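Local coordinates for protein Keto/oxoacid ferredoxin oxidoreductase, gamma subunit (Geobacter sulfurreducens, PDB 3ON3) that probably serves as the gamma subunit of a ferredoxin-dependent oxidoreductase that oxidises 2-oxoacids, passing the electrons to ferredoxin, at residues B[96-99]-B[100-103]; B[137-140]-B[141-145]; B[147-150]-B[151-155]. All coordinates share one frame; numbering follows the deposited sequence.

Contact 1: B[96-99]-B[100-103]; sequences LVDS and DLVT
An Asx motif headed by D98 turns the chain where strand 93-98, inside the mixed sheet, runs out into the loop leading to strand 111-115. Between them the D98 carboxylate and carbonyl take the N-H groups of D100 (weakly), L101 and V102. OD1 of D98 takes the N-H of L101 at 3.0 Å in a fairly straight bond (153°); the donor comes in on the anti side of the carboxylate, 31° out of its plane. The N of D100 lies even nearer to D98 OD1, at 2.7 Å, but its hydrogen is poorly aimed and that bond is weak. One residue further on, V102 N donates to D98 O at 2.8 Å and closes an alpha-turn. The carboxylate can lean over the turn because CG stands opposite the backbone N (chi1 175°), beside the carbonyl carbon. L101 lays its CD1 methyl against D98 CG, 3.8 Å away, partly covering the carboxylate. On the hydrophobic side V97 and V102 meet almost at right angles, CB to CB at 3.8 Å, and V102 also packs on Q79 and C82 of helix 79-85. A water bridges two carbonyls of the turn, donating to S99 O at 2.7 Å and to V102 O at 3.0 Å. OD2 of D98 accepts from I118 N at the start of helix 117-125, tying the turn to that helix. An alanine here would probably leave the N-H groups of L101 and I118 without their carboxylate acceptor and cost the turn its hydrogen bond to helix 117-125. The chemistry is that of a buried acid held by backbone N-H groups, and the nearby helix start is likely to offset its negative charge.

Contact 2: B[137-140]-B[141-145]; sequences GAMV and ALTGV
The last turn of helix 131-143 ends in an ST turn built on T143, whose hydroxyl works in both directions. OG1 of T143 donates to M139 O, one turn back, at 2.7 Å, and accepts the N-H of V145, two residues on, at 3.3 Å. The same M139 carbonyl also takes the backbone N of T143 at 3.1 Å, in the ordinary helical bond. Hydroxyl and amide approach M139 O from opposite faces of its plane, so two donors from a single residue grip one oxygen. The hydroxyl can do this because it sits between the backbone N and the carbonyl carbon (chi1 59°). That torsion also places CG2 opposite the carbonyl carbon, and this methyl slants across the M139 side chain to lie 4.0 Å from its selenium. M139 is a selenomethionine, bent at chi2 and chi3, and it packs on F10, A73 and L75 of the central strands. M139 and T143 belong to the face by which the helix lies on the sheet, and A138 and L142 extend it onto strand 93-98. Earlier in the turn the helix is regular: A141 N reaches G137 O in a nearly straight bond of 3.0 Å (173°). L142 N finds A138 O, and the L142 side chain leans back over the same carbonyl, its CG 3.4 Å from A138 O. A141 rests on F175 and L179 of helix 164-181; A138 and L142 sit between that helix, where both touch A178, and L96 of the sheet. The final helical bond runs from G144 N to V140 O at 3.1 Å. G144 then leaves the helix with a positive phi of 58°, a backbone turn that costs a glycine little and takes the chain on to V145, where V145 O accepts from the amine of K35.

Contact 3: B[147-150]-B[151-155]; sequences SKEA and AEKAV
E149 O accepts the N-H of K153 at 2.9 Å in a nearly straight bond (168°), and the two side chains of this pair then run outward together on the exposed face. E149 stretches out with CG opposite its backbone N (chi1 174°), while K153 starts opposite its own carbonyl carbon (chi1 -75°) and leans back toward the earlier turn. They end side by side, pointing the same way. OE2 of E149 forms a salt bridge of 3.6 Å with K153 NZ, although K153 CE comes closer to OE2, at 3.3 Å. Behind the charged ends the chains also touch carbon to carbon, E149 CG to K153 CE at 4.1 Å. All this happens in the opening turns of helix 148-157, where S147 is the N-cap: S147 OG takes the N-H of A150 at 3.0 Å, covering an amide of the first turn that lacks a helical carbonyl. S147 O meanwhile receives A151 N at 3.2 Å, the first of the i to i+4 bonds, and A154 N follows on A150 O at 3.0 Å. The alanines face inward, A150 and A154 against helix 18-32, A151 against V140 and F171. On a further flank the polar ends turn to helix 164-181: E152 pairs with R168, and K148 NZ hydrogen-bonds OE1 of Q172 and lies in a cation-pi contact with F175.

Overall arrangement
Contact 2 is the most interior of the three, its helix lying between the sheet and helix 164-181, and each of the others packs against it. L96, on the strand of contact 1, puts CD2 3.7 Å from A138 CB; on the next helix, A151 CB of contact 3 meets V140 CG2 at 3.5 Å. Contacts 1 and 3 lie farther out, their centres about 25 Å apart, each with a buried side (V97 and V102; the alanines) and an exposed one (D100 and T103; E149 and K153). Contact 1 closes a strand with a carboxylate, contact 2 ends a helix with a hydroxyl, and contact 3 starts one with another hydroxyl, adding a surface salt bridge.

Contact 1: B[96-99]-B[100-103]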
# COMPACT_ATOMS: atom_id res chain seq x y z
N LEU B 96 -17.84 1.21 11.09
CA LEU B 96 -18.20 -0.05 10.47
C LEU B 96 -17.39 -1.17 11.09
O LEU B 96 -16.15 -1.15 11.07
CB LEU B 96 -17.94 -0.00 8.96
CG LEU B 96 -18.04 -1.32 8.17
CD1 LEU B 96 -19.50 -1.82 8.07
CD2 LEU B 96 -17.44 -1.16 6.79
N VAL B 97 -18.10 -2.15 11.64
CA VAL B 97 -17.43 -3.27 12.29
C VAL B 97 -17.95 -4.60 11.74
O VAL B 97 -18.99 -4.63 11.11
CB VAL B 97 -17.58 -3.22 13.83
CG1 VAL B 97 -17.15 -1.86 14.37
CG2 VAL B 97 -19.03 -3.52 14.26
N ASP B 98 -17.21 -5.68 11.97
CA ASP B 98 -17.75 -7.01 11.75
C ASP B 98 -18.53 -7.44 12.99
O ASP B 98 -18.05 -7.30 14.12
CB ASP B 98 -16.65 -8.02 11.42
CG ASP B 98 -17.19 -9.44 11.31
OD1 ASP B 98 -17.75 -9.95 12.30
OD2 ASP B 98 -17.06 -10.06 10.24
N SER B 99 -19.74 -7.96 12.79
CA SER B 99 -20.66 -8.20 13.90
C SER B 99 -20.41 -9.51 14.65
O SER B 99 -20.81 -9.66 15.80
CB SER B 99 -22.11 -8.13 13.44
OG SER B 99 -22.38 -9.13 12.48
N ASP B 100 -19.78 -10.46 13.97
CA ASP B 100 -19.42 -11.73 14.59
C ASP B 100 -18.28 -11.53 15.57
O ASP B 100 -18.28 -12.08 16.67
CB ASP B 100 -19.01 -12.75 13.52
CG ASP B 100 -20.20 -13.32 12.77
OD1 ASP B 100 -20.20 -13.30 11.52
OD2 ASP B 100 -21.15 -13.79 13.43
N LEU B 101 -17.31 -10.70 15.18
CA LEU B 101 -16.07 -10.57 15.90
C LEU B 101 -16.02 -9.33 16.79
O LEU B 101 -15.37 -9.34 17.83
CB LEU B 101 -14.90 -10.55 14.92
CG LEU B 101 -14.69 -11.91 14.25
CD1 LEU B 101 -14.49 -11.75 12.76
CD2 LEU B 101 -13.54 -12.65 14.91
N VAL B 102 -16.70 -8.27 16.38
CA VAL B 102 -16.81 -7.11 17.24
C VAL B 102 -18.14 -7.19 17.96
O VAL B 102 -19.15 -6.67 17.48
CB VAL B 102 -16.68 -5.80 16.44
CG1 VAL B 102 -16.91 -4.59 17.35
CG2 VAL B 102 -15.31 -5.72 15.74
N THR B 103 -18.15 -7.87 19.10
CA THR B 103 -19.37 -8.11 19.86
C THR B 103 -19.55 -7.08 20.95
O THR B 103 -20.67 -6.84 21.40
CB THR B 103 -19.38 -9.51 20.48
OG1 THR B 103 -18.23 -9.68 21.32
CG2 THR B 103 -19.35 -10.57 19.39
O HOH W 1 -21.91 -7.81 17.35

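Contact 2: B[137-140]-B[141-145]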
# COMPACT_ATOMS: atom_id res chain seq x y z
N GLY B 137 -16.54 -2.30 -0.18
CA GLY B 137 -17.87 -2.04 -0.75
C GLY B 137 -18.76 -1.41 0.31
O GLY B 137 -19.49 -0.43 0.05
N ALA B 138 -18.67 -1.94 1.52
CA ALA B 138 -19.46 -1.39 2.62
C ALA B 138 -19.06 0.06 2.92
O ALA B 138 -19.93 0.91 3.11
CB ALA B 138 -19.34 -2.25 3.85
N MSE B 139 -17.76 0.33 2.95
CA MSE B 139 -17.23 1.65 3.29
C MSE B 139 -17.61 2.70 2.26
O MSE B 139 -17.79 3.87 2.59
CB MSE B 139 -15.70 1.62 3.40
CG MSE B 139 -15.17 1.59 4.80
SE MSE B 139 -15.84 3.01 5.99
CE MSE B 139 -15.95 1.81 7.49
N VAL B 140 -17.66 2.28 1.00
CA VAL B 140 -18.06 3.16 -0.11
C VAL B 140 -19.54 3.51 0.04
O VAL B 140 -19.92 4.68 -0.04
CB VAL B 140 -17.76 2.51 -1.50
CG1 VAL B 140 -18.36 3.33 -2.66
CG2 VAL B 140 -16.23 2.31 -1.69
N ALA B 141 -20.37 2.48 0.24
CA ALA B 141 -21.80 2.69 0.51
C ALA B 141 -22.03 3.71 1.64
O ALA B 141 -22.76 4.68 1.45
CB ALA B 141 -22.50 1.38 0.83
N LEU B 142 -21.38 3.50 2.78
CA LEU B 142 -21.62 4.34 3.97
C LEU B 142 -21.06 5.77 3.93
O LEU B 142 -21.66 6.67 4.47
CB LEU B 142 -21.12 3.64 5.25
CG LEU B 142 -21.75 2.30 5.62
CD1 LEU B 142 -20.98 1.65 6.76
CD2 LEU B 142 -23.26 2.44 5.99
N THR B 143 -19.91 5.98 3.30
CA THR B 143 -19.28 7.30 3.33
C THR B 143 -19.69 8.19 2.16
O THR B 143 -19.75 9.41 2.28
CB THR B 143 -17.75 7.20 3.34
OG1 THR B 143 -17.30 6.50 2.17
CG2 THR B 143 -17.27 6.46 4.59
N GLY B 144 -19.97 7.55 1.02
CA GLY B 144 -20.17 8.26 -0.22
C GLY B 144 -18.98 9.11 -0.61
O GLY B 144 -19.13 10.09 -1.30
N VAL B 145 -17.78 8.74 -0.16
CA VAL B 145 -16.61 9.58 -0.43
C VAL B 145 -16.18 9.49 -1.91
O VAL B 145 -15.70 10.47 -2.48
CB VAL B 145 -15.42 9.31 0.56
CG1 VAL B 145 -14.77 7.96 0.30
CG2 VAL B 145 -14.40 10.41 0.46

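Contact 3: B[147-150]-B[151-155]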
# COMPACT_ATOMS: atom_id res chain seq x y z
N SER B 147 -17.44 7.68 -5.92
CA SER B 147 -18.55 7.06 -6.64
C SER B 147 -18.39 5.55 -6.58
O SER B 147 -17.27 5.05 -6.45
CB SER B 147 -18.61 7.54 -8.10
OG SER B 147 -17.42 7.19 -8.80
N LYS B 148 -19.51 4.84 -6.68
CA LYS B 148 -19.48 3.39 -6.73
C LYS B 148 -18.66 2.95 -7.94
O LYS B 148 -17.90 1.98 -7.86
CB LYS B 148 -20.90 2.82 -6.79
CG LYS B 148 -20.97 1.29 -6.85
CD LYS B 148 -22.39 0.77 -7.22
CE LYS B 148 -22.52 -0.74 -7.00
NZ LYS B 148 -23.74 -1.33 -7.69
N GLU B 149 -18.79 3.68 -9.05
CA GLU B 149 -18.02 3.36 -10.25
C GLU B 149 -16.51 3.47 -10.03
O GLU B 149 -15.76 2.57 -10.44
CB GLU B 149 -18.47 4.19 -11.48
CG GLU B 149 -17.59 3.98 -12.72
CD GLU B 149 -17.96 4.83 -13.95
OE1 GLU B 149 -18.86 5.69 -13.88
OE2 GLU B 149 -17.33 4.63 -15.01
N ALA B 150 -16.07 4.56 -9.40
CA ALA B 150 -14.65 4.78 -9.09
C ALA B 150 -14.08 3.63 -8.29
O ALA B 150 -13.01 3.09 -8.59
CB ALA B 150 -14.46 6.09 -8.32
N ALA B 151 -14.80 3.26 -7.24
CA ALA B 151 -14.36 2.21 -6.34
C ALA B 151 -14.34 0.86 -7.03
O ALA B 151 -13.42 0.06 -6.83
CB ALA B 151 -15.24 2.16 -5.06
N GLU B 152 -15.37 0.60 -7.84
CA GLU B 152 -15.45 -0.66 -8.56
C GLU B 152 -14.24 -0.81 -9.52
O GLU B 152 -13.62 -1.87 -9.58
CB GLU B 152 -16.74 -0.76 -9.38
CG GLU B 152 -16.94 -2.17 -9.95
CD GLU B 152 -18.08 -2.30 -10.94
OE1 GLU B 152 -18.65 -1.27 -11.38
OE2 GLU B 152 -18.40 -3.45 -11.29
N LYS B 153 -13.95 0.25 -10.27
CA LYS B 153 -12.82 0.25 -11.20
C LYS B 153 -11.52 0.04 -10.45
O LYS B 153 -10.72 -0.81 -10.84
CB LYS B 153 -12.75 1.56 -11.98
CG LYS B 153 -13.79 1.70 -13.10
CD LYS B 153 -13.44 2.85 -14.01
CE LYS B 153 -14.42 2.99 -15.15
NZ LYS B 153 -13.98 4.03 -16.12
N ALA B 154 -11.33 0.79 -9.37
CA ALA B 154 -10.18 0.60 -8.48
C ALA B 154 -10.06 -0.82 -7.90
O ALA B 154 -8.96 -1.37 -7.88
CB ALA B 154 -10.15 1.65 -7.35
N VAL B 155 -11.17 -1.39 -7.44
CA VAL B 155 -11.14 -2.76 -6.93
C VAL B 155 -10.66 -3.71 -8.02
O VAL B 155 -9.73 -4.48 -7.83
CB VAL B 155 -12.51 -3.28 -6.44
CG1 VAL B 155 -12.44 -4.78 -6.18
CG2 VAL B 155 -12.99 -2.56 -5.18